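Dipeptide Epimerase (Enterococcus faecalis V583, PDB 3JVA) is a member of the mandelate racemase/muconate lactonizing enzyme family, with the two-domain enolase-type fold and a bound magnesium ion in its barrel domain. Local coordinates at residues 46-57 / 94-102; 2-13 / 28-39. All coordinates share one frame; numbering follows the deposited sequence.

How the contacts relate
Contact 2 comes first along the chain and closes before contact 1 opens; their centres are about 13 Å apart, on the same side of the chain's centre. Contact 2 pairs strands 3-21 and 29-38, inner neighbours in the four-stranded antiparallel sheet of the N-terminal domain. Contact 1 starts on the next strand, 43-48, which lies against strand 29-38 at the outside of the sheet, and joins it and the loop after it to helix 96-114. The two meet where G48 N lies 2.9 Å from A32 O and E47 OE2 2.6 Å from S31 OG, both probable hydrogen bonds. Together they tie sheet, helix and loop into one alpha+beta domain beside the barrel.

Contact 1 of 2, residues 46-57 / 94-102; sequences GEGGPGIFITGE and FAPAAKAAI
The carboxylate of E57 reaches across to the start of helix 96-102, where OE1 accepts a hydrogen bond from A97 N (2.9 Å, N-H...O angle 150°) on its anti lone pair. The side chain gets there by a bend at chi2 (-76°), which folds it over the P96 ring; OE1 comes to 3.3 Å from P96 CD, and the CB of A97 packs against the aliphatic part. A water donates a second bond to OE1 and is held weakly by A98 N. With A95 at the N-cap position, the negative group sits at the positive end of the helix dipole, which probably stabilises both. E57 is steadied by an ST turn, its backbone N donating to T55 OG1 at 3.2 Å. F94 has CG anti to the backbone N (chi1 -177°), carrying the ring to the loop, where T55 O lies at its edge, 3.5 Å from F94 CE2, while P96 CD sits over the centre of one face. This ring also meets F94 of the second subunit nearly at a right angle. The loop leads out of the sheet and is probably equivalent to the capping-domain loop that borders the active site in other enolase superfamily members; the side chain of T55 is about 11 Å from the magnesium ion. Strand 46-48 runs antiparallel to the helix with the axes only 5.7 Å apart. G46 and G48, lacking side chains, let backbone meet backbone: G48 CA is 3.2 Å from A97 O, and G46 CA makes a CA-H...O contact with A101 O. The methyl of A101 fits against the peptide joining E47 and G48, with CB 3.5 Å from E47 C. E47 turns its side chain away from the helix, and its carboxylate accepts hydrogen bonds from S31, T297 and the backbone of G300.

Contact 2 of 2, residues 2-13 / 28-39; sequences KIKQVHVRASKI and SADSAIVEIETE
K4 and Q5 both donate their backbone N-H to E37 O, at 2.7 Å from K4 N and 3.2 Å from Q5 N, and so form a classic beta bulge. Beyond it the strands pair regularly and antiparallel: hydrogen-bonded pairs, each joined by two backbone bonds, alternate with non-hydrogen-bonded ones from Q5-E37 to I13-A29. Near the far end a water lies 2.8 Å from S11 OG and donates to A29 O and S31 OG; S31 OG itself bonds to E47 of the adjoining strand. D30 OD1 accepts a hydrogen bond from S28 OG at 2.7 Å and also touches CB and CG of K12. These are the two inner strands of the N-terminal domain's antiparallel sheet. On the face bearing H7, R9 and I33, the R9 chain takes CG between N and carbonyl carbon (chi1 73°), then runs extended alongside I33, whose CD1 lies over one guanidinium face near its rim, 3.5 Å from NH2. S11 CB presses on the same methyl. The H7 ring turns its edge to E37, CE1 3.4 Å from OE1, with ring and carboxylate planes 54° apart. On the opposite face V6, V8, V34 and I36 make an aliphatic patch: V34 splits its methyls, CG1 reaching V6 CG1 at 3.6 Å and CG2 reaching V8 CG2 at 3.8 Å, while I3 leans on I36 CG2. Helices 59-73 and 96-114 cover this side, I66 and A101 both touching V34.

Contact 1 of 2, residues 46-57 / 94-102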
# COMPACT_ATOMS: atom_id res chain seq x y z
N GLY B 46 -4.70 -17.27 43.68
CA GLY B 46 -4.59 -16.33 42.59
C GLY B 46 -4.67 -14.92 43.13
O GLY B 46 -5.08 -14.71 44.27
N GLU B 47 -4.26 -13.95 42.32
CA GLU B 47 -4.32 -12.56 42.76
C GLU B 47 -4.77 -11.67 41.63
O GLU B 47 -4.43 -11.88 40.46
CB GLU B 47 -2.95 -12.09 43.26
CG GLU B 47 -2.93 -10.62 43.69
CD GLU B 47 -1.63 -10.20 44.37
OE1 GLU B 47 -0.56 -10.62 43.91
OE2 GLU B 47 -1.69 -9.43 45.36
N GLY B 48 -5.56 -10.67 41.98
CA GLY B 48 -6.04 -9.69 41.03
C GLY B 48 -5.45 -8.39 41.51
O GLY B 48 -5.86 -7.85 42.54
N GLY B 49 -4.46 -7.89 40.78
CA GLY B 49 -3.81 -6.64 41.15
C GLY B 49 -4.39 -5.48 40.36
O GLY B 49 -4.20 -5.39 39.15
N PRO B 50 -5.12 -4.58 41.03
CA PRO B 50 -5.71 -3.44 40.35
C PRO B 50 -4.64 -2.41 39.97
O PRO B 50 -3.49 -2.53 40.37
CB PRO B 50 -6.71 -2.91 41.38
CG PRO B 50 -6.01 -3.20 42.68
CD PRO B 50 -5.48 -4.60 42.46
N GLY B 51 -5.04 -1.42 39.20
CA GLY B 51 -4.13 -0.37 38.77
C GLY B 51 -4.99 0.60 38.00
O GLY B 51 -4.97 0.61 36.77
N ILE B 52 -5.75 1.41 38.73
CA ILE B 52 -6.67 2.35 38.11
C ILE B 52 -6.03 3.28 37.08
O ILE B 52 -6.60 3.52 36.01
CB ILE B 52 -7.41 3.17 39.20
CG1 ILE B 52 -8.57 3.96 38.56
CG2 ILE B 52 -6.45 4.11 39.90
CD1 ILE B 52 -9.50 4.59 39.57
N PHE B 53 -4.84 3.77 37.38
CA PHE B 53 -4.13 4.67 36.47
C PHE B 53 -3.54 4.00 35.23
O PHE B 53 -3.13 4.68 34.30
CB PHE B 53 -3.03 5.41 37.24
CG PHE B 53 -2.11 4.50 38.00
CD1 PHE B 53 -1.02 3.91 37.38
CD2 PHE B 53 -2.37 4.19 39.33
CE1 PHE B 53 -0.20 3.02 38.07
CE2 PHE B 53 -1.55 3.31 40.04
CZ PHE B 53 -0.46 2.72 39.40
N ILE B 54 -3.51 2.67 35.21
CA ILE B 54 -2.97 1.92 34.08
C ILE B 54 -4.03 1.14 33.31
O ILE B 54 -4.15 1.26 32.09
CB ILE B 54 -1.88 0.91 34.50
CG1 ILE B 54 -0.64 1.66 35.01
CG2 ILE B 54 -1.49 0.03 33.31
CD1 ILE B 54 0.47 0.75 35.48
N THR B 55 -4.82 0.35 34.04
CA THR B 55 -5.85 -0.47 33.42
C THR B 55 -7.27 -0.01 33.75
O THR B 55 -8.22 -0.48 33.13
CB THR B 55 -5.74 -1.93 33.86
OG1 THR B 55 -5.90 -2.00 35.29
CG2 THR B 55 -4.38 -2.51 33.49
N GLY B 56 -7.39 0.88 34.72
CA GLY B 56 -8.71 1.34 35.14
C GLY B 56 -9.30 0.39 36.16
O GLY B 56 -10.34 0.66 36.76
N GLU B 57 -8.63 -0.74 36.38
CA GLU B 57 -9.10 -1.75 37.33
C GLU B 57 -9.03 -1.24 38.78
O GLU B 57 -8.01 -0.72 39.22
CB GLU B 57 -8.27 -3.03 37.20
CG GLU B 57 -8.37 -3.71 35.84
CD GLU B 57 -9.67 -4.46 35.65
OE1 GLU B 57 -9.66 -5.71 35.76
OE2 GLU B 57 -10.71 -3.81 35.40
N PHE B 94 -14.25 -6.79 29.79
CA PHE B 94 -12.93 -6.31 30.19
C PHE B 94 -12.73 -6.29 31.70
O PHE B 94 -13.38 -5.53 32.41
CB PHE B 94 -12.70 -4.90 29.65
CG PHE B 94 -11.33 -4.34 29.96
CD1 PHE B 94 -10.21 -4.87 29.34
CD2 PHE B 94 -11.18 -3.31 30.88
CE1 PHE B 94 -8.93 -4.37 29.63
CE2 PHE B 94 -9.91 -2.81 31.18
CZ PHE B 94 -8.78 -3.34 30.55
N ALA B 95 -11.81 -7.13 32.18
CA ALA B 95 -11.50 -7.21 33.61
C ALA B 95 -10.24 -8.04 33.79
O ALA B 95 -10.26 -9.10 34.42
CB ALA B 95 -12.66 -7.86 34.36
N PRO B 96 -9.10 -7.56 33.26
CA PRO B 96 -7.83 -8.28 33.38
C PRO B 96 -7.40 -8.66 34.79
O PRO B 96 -6.84 -9.73 35.01
CB PRO B 96 -6.83 -7.35 32.67
CG PRO B 96 -7.47 -5.98 32.81
CD PRO B 96 -8.92 -6.28 32.55
N ALA B 97 -7.66 -7.78 35.77
CA ALA B 97 -7.28 -8.09 37.14
C ALA B 97 -8.08 -9.28 37.66
O ALA B 97 -7.51 -10.23 38.20
CB ALA B 97 -7.50 -6.88 38.04
N ALA B 98 -9.40 -9.24 37.48
CA ALA B 98 -10.28 -10.32 37.95
C ALA B 98 -10.01 -11.63 37.20
O ALA B 98 -9.97 -12.69 37.81
CB ALA B 98 -11.75 -9.92 37.80
N LYS B 99 -9.84 -11.55 35.89
CA LYS B 99 -9.57 -12.75 35.10
C LYS B 99 -8.23 -13.38 35.48
O LYS B 99 -8.10 -14.60 35.53
CB LYS B 99 -9.62 -12.43 33.61
CG LYS B 99 -11.02 -11.98 33.17
CD LYS B 99 -11.12 -11.68 31.68
CE LYS B 99 -12.53 -11.19 31.35
NZ LYS B 99 -12.70 -10.82 29.91
N ALA B 100 -7.23 -12.54 35.74
CA ALA B 100 -5.92 -13.06 36.13
C ALA B 100 -6.01 -13.80 37.46
O ALA B 100 -5.38 -14.84 37.65
CB ALA B 100 -4.92 -11.91 36.24
N ALA B 101 -6.80 -13.26 38.39
CA ALA B 101 -6.94 -13.88 39.71
C ALA B 101 -7.46 -15.31 39.57
O ALA B 101 -6.92 -16.24 40.17
CB ALA B 101 -7.86 -13.04 40.58
N ILE B 102 -8.51 -15.49 38.77
CA ILE B 102 -9.08 -16.81 38.56
C ILE B 102 -8.11 -17.71 37.80
O ILE B 102 -7.90 -18.87 38.17
CB ILE B 102 -10.39 -16.75 37.74
CG1 ILE B 102 -11.49 -16.04 38.55
CG2 ILE B 102 -10.82 -18.15 37.33
CD1 ILE B 102 -11.91 -16.78 39.82
O HOH W 1 -11.38 -6.47 37.62
O HOH W 2 -13.38 -4.01 34.73

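Contact 2 of 2, residues 2-13 / 28-39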
# COMPACT_ATOMS: atom_id res chain seq x y z
N LYS B 2 -12.69 -31.02 40.05
CA LYS B 2 -13.80 -30.09 39.87
C LYS B 2 -13.81 -29.00 40.93
O LYS B 2 -13.59 -29.27 42.11
CB LYS B 2 -15.12 -30.87 39.91
CG LYS B 2 -16.37 -30.00 39.90
CD LYS B 2 -17.65 -30.84 39.99
CE LYS B 2 -17.99 -31.51 38.67
NZ LYS B 2 -16.92 -32.45 38.21
N ILE B 3 -14.08 -27.77 40.50
CA ILE B 3 -14.14 -26.64 41.41
C ILE B 3 -15.36 -26.73 42.32
O ILE B 3 -16.49 -26.85 41.85
CB ILE B 3 -14.19 -25.30 40.63
CG1 ILE B 3 -12.87 -25.10 39.87
CG2 ILE B 3 -14.46 -24.14 41.58
CD1 ILE B 3 -12.85 -23.85 39.00
N LYS B 4 -15.13 -26.68 43.62
CA LYS B 4 -16.23 -26.74 44.58
C LYS B 4 -16.68 -25.35 44.98
O LYS B 4 -17.87 -25.06 45.05
CB LYS B 4 -15.80 -27.51 45.84
CG LYS B 4 -16.88 -27.56 46.90
CD LYS B 4 -16.44 -28.33 48.13
CE LYS B 4 -17.55 -28.37 49.17
NZ LYS B 4 -17.17 -29.17 50.37
N GLN B 5 -15.72 -24.48 45.25
CA GLN B 5 -16.05 -23.12 45.66
C GLN B 5 -14.90 -22.18 45.36
O GLN B 5 -13.75 -22.61 45.25
CB GLN B 5 -16.37 -23.10 47.16
CG GLN B 5 -16.89 -21.77 47.69
CD GLN B 5 -18.11 -21.28 46.94
OE1 GLN B 5 -18.00 -20.60 45.92
NE2 GLN B 5 -19.30 -21.63 47.44
N VAL B 6 -15.23 -20.91 45.23
CA VAL B 6 -14.24 -19.87 44.95
C VAL B 6 -14.37 -18.83 46.06
O VAL B 6 -15.42 -18.22 46.23
CB VAL B 6 -14.52 -19.19 43.59
CG1 VAL B 6 -13.54 -18.05 43.37
CG2 VAL B 6 -14.39 -20.22 42.46
N HIS B 7 -13.30 -18.65 46.82
CA HIS B 7 -13.29 -17.69 47.93
C HIS B 7 -12.42 -16.50 47.57
O HIS B 7 -11.35 -16.67 46.99
CB HIS B 7 -12.73 -18.36 49.19
CG HIS B 7 -13.35 -19.69 49.49
ND1 HIS B 7 -12.66 -20.88 49.36
CD2 HIS B 7 -14.60 -20.02 49.90
CE1 HIS B 7 -13.46 -21.88 49.68
NE2 HIS B 7 -14.64 -21.39 50.01
N VAL B 8 -12.87 -15.29 47.90
CA VAL B 8 -12.07 -14.10 47.62
C VAL B 8 -11.98 -13.19 48.84
O VAL B 8 -12.94 -13.07 49.61
CB VAL B 8 -12.63 -13.28 46.42
CG1 VAL B 8 -13.97 -12.66 46.78
CG2 VAL B 8 -11.62 -12.20 46.02
N ARG B 9 -10.82 -12.57 49.01
CA ARG B 9 -10.61 -11.67 50.13
C ARG B 9 -9.81 -10.46 49.65
O ARG B 9 -9.20 -10.49 48.59
CB ARG B 9 -9.83 -12.37 51.25
CG ARG B 9 -8.33 -12.62 50.98
CD ARG B 9 -7.68 -13.28 52.20
NE ARG B 9 -6.24 -13.50 52.12
CZ ARG B 9 -5.31 -12.57 52.37
NH1 ARG B 9 -5.66 -11.33 52.70
NH2 ARG B 9 -4.02 -12.89 52.35
N ALA B 10 -9.86 -9.38 50.42
CA ALA B 10 -9.09 -8.20 50.08
C ALA B 10 -7.76 -8.43 50.78
O ALA B 10 -7.70 -9.18 51.77
CB ALA B 10 -9.77 -6.95 50.61
N SER B 11 -6.70 -7.82 50.27
CA SER B 11 -5.38 -7.96 50.87
C SER B 11 -4.80 -6.56 50.87
O SER B 11 -4.83 -5.89 49.85
CB SER B 11 -4.50 -8.89 50.03
OG SER B 11 -3.17 -8.96 50.53
N LYS B 12 -4.29 -6.13 52.02
CA LYS B 12 -3.70 -4.81 52.13
C LYS B 12 -2.33 -4.95 52.81
O LYS B 12 -2.24 -5.35 53.96
CB LYS B 12 -4.60 -3.89 52.96
CG LYS B 12 -6.00 -3.75 52.39
CD LYS B 12 -6.82 -2.74 53.20
CE LYS B 12 -8.22 -2.59 52.64
NZ LYS B 12 -9.03 -1.63 53.43
N ILE B 13 -1.28 -4.63 52.06
CA ILE B 13 0.07 -4.75 52.57
C ILE B 13 0.78 -3.41 52.44
O ILE B 13 0.87 -2.85 51.35
CB ILE B 13 0.86 -5.82 51.77
CG1 ILE B 13 0.18 -7.19 51.90
CG2 ILE B 13 2.29 -5.90 52.26
CD1 ILE B 13 0.34 -7.84 53.28
N SER B 28 0.10 1.62 50.09
CA SER B 28 -0.26 0.25 50.42
C SER B 28 -0.63 -0.51 49.15
O SER B 28 -1.19 0.08 48.22
CB SER B 28 -1.45 0.24 51.39
OG SER B 28 -1.80 -1.08 51.78
N ALA B 29 -0.30 -1.79 49.10
CA ALA B 29 -0.64 -2.62 47.95
C ALA B 29 -1.93 -3.32 48.33
O ALA B 29 -1.93 -4.28 49.10
CB ALA B 29 0.46 -3.64 47.70
N ASP B 30 -3.04 -2.83 47.79
CA ASP B 30 -4.34 -3.41 48.09
C ASP B 30 -4.85 -4.20 46.90
O ASP B 30 -5.19 -3.64 45.86
CB ASP B 30 -5.32 -2.29 48.48
CG ASP B 30 -4.81 -1.45 49.65
OD1 ASP B 30 -3.93 -1.93 50.39
OD2 ASP B 30 -5.29 -0.31 49.83
N SER B 31 -4.90 -5.52 47.05
CA SER B 31 -5.33 -6.40 45.98
C SER B 31 -6.37 -7.42 46.41
O SER B 31 -6.74 -7.51 47.58
CB SER B 31 -4.13 -7.15 45.41
OG SER B 31 -3.49 -7.90 46.43
N ALA B 32 -6.82 -8.21 45.44
CA ALA B 32 -7.80 -9.25 45.69
C ALA B 32 -7.04 -10.57 45.66
O ALA B 32 -6.24 -10.80 44.76
CB ALA B 32 -8.88 -9.22 44.61
N ILE B 33 -7.27 -11.42 46.65
CA ILE B 33 -6.64 -12.73 46.68
C ILE B 33 -7.74 -13.78 46.63
O ILE B 33 -8.69 -13.73 47.41
CB ILE B 33 -5.76 -12.93 47.94
CG1 ILE B 33 -4.51 -12.05 47.84
CG2 ILE B 33 -5.36 -14.39 48.08
CD1 ILE B 33 -3.54 -12.19 49.00
N VAL B 34 -7.61 -14.71 45.69
CA VAL B 34 -8.60 -15.76 45.52
C VAL B 34 -8.05 -17.12 45.88
O VAL B 34 -6.86 -17.40 45.71
CB VAL B 34 -9.10 -15.81 44.05
CG1 VAL B 34 -10.16 -16.91 43.89
CG2 VAL B 34 -9.68 -14.47 43.65
N GLU B 35 -8.93 -17.97 46.40
CA GLU B 35 -8.57 -19.32 46.75
C GLU B 35 -9.65 -20.19 46.12
O GLU B 35 -10.82 -20.09 46.47
CB GLU B 35 -8.56 -19.51 48.27
CG GLU B 35 -7.50 -18.68 48.97
CD GLU B 35 -7.52 -18.87 50.48
OE1 GLU B 35 -7.49 -20.04 50.93
OE2 GLU B 35 -7.56 -17.86 51.21
N ILE B 36 -9.25 -21.00 45.14
CA ILE B 36 -10.20 -21.89 44.49
C ILE B 36 -10.04 -23.26 45.13
O ILE B 36 -8.95 -23.83 45.14
CB ILE B 36 -9.93 -22.00 42.97
CG1 ILE B 36 -10.11 -20.62 42.33
CG2 ILE B 36 -10.88 -23.00 42.34
CD1 ILE B 36 -10.04 -20.63 40.81
N GLU B 37 -11.14 -23.77 45.69
CA GLU B 37 -11.13 -25.06 46.35
C GLU B 37 -11.80 -26.10 45.45
O GLU B 37 -12.87 -25.85 44.91
CB GLU B 37 -11.87 -24.97 47.68
CG GLU B 37 -12.25 -26.33 48.28
CD GLU B 37 -13.01 -26.21 49.59
OE1 GLU B 37 -13.85 -25.29 49.72
OE2 GLU B 37 -12.77 -27.03 50.50
N THR B 38 -11.15 -27.25 45.29
CA THR B 38 -11.71 -28.32 44.48
C THR B 38 -12.46 -29.28 45.39
O THR B 38 -12.27 -29.26 46.60
CB THR B 38 -10.61 -29.09 43.73
OG1 THR B 38 -9.71 -29.68 44.68
CG2 THR B 38 -9.84 -28.16 42.81
N GLU B 39 -13.31 -30.11 44.80
CA GLU B 39 -14.09 -31.07 45.57
C GLU B 39 -13.18 -32.01 46.36
O GLU B 39 -13.51 -32.40 47.48
CB GLU B 39 -14.98 -31.90 44.65
CG GLU B 39 -16.15 -31.15 44.02
CD GLU B 39 -17.18 -30.70 45.04
OE1 GLU B 39 -17.33 -31.37 46.09
OE2 GLU B 39 -17.86 -29.67 44.80
O HOH W 3 -18.43 -28.80 42.16
O HOH W 4 -2.12 -7.10 48.75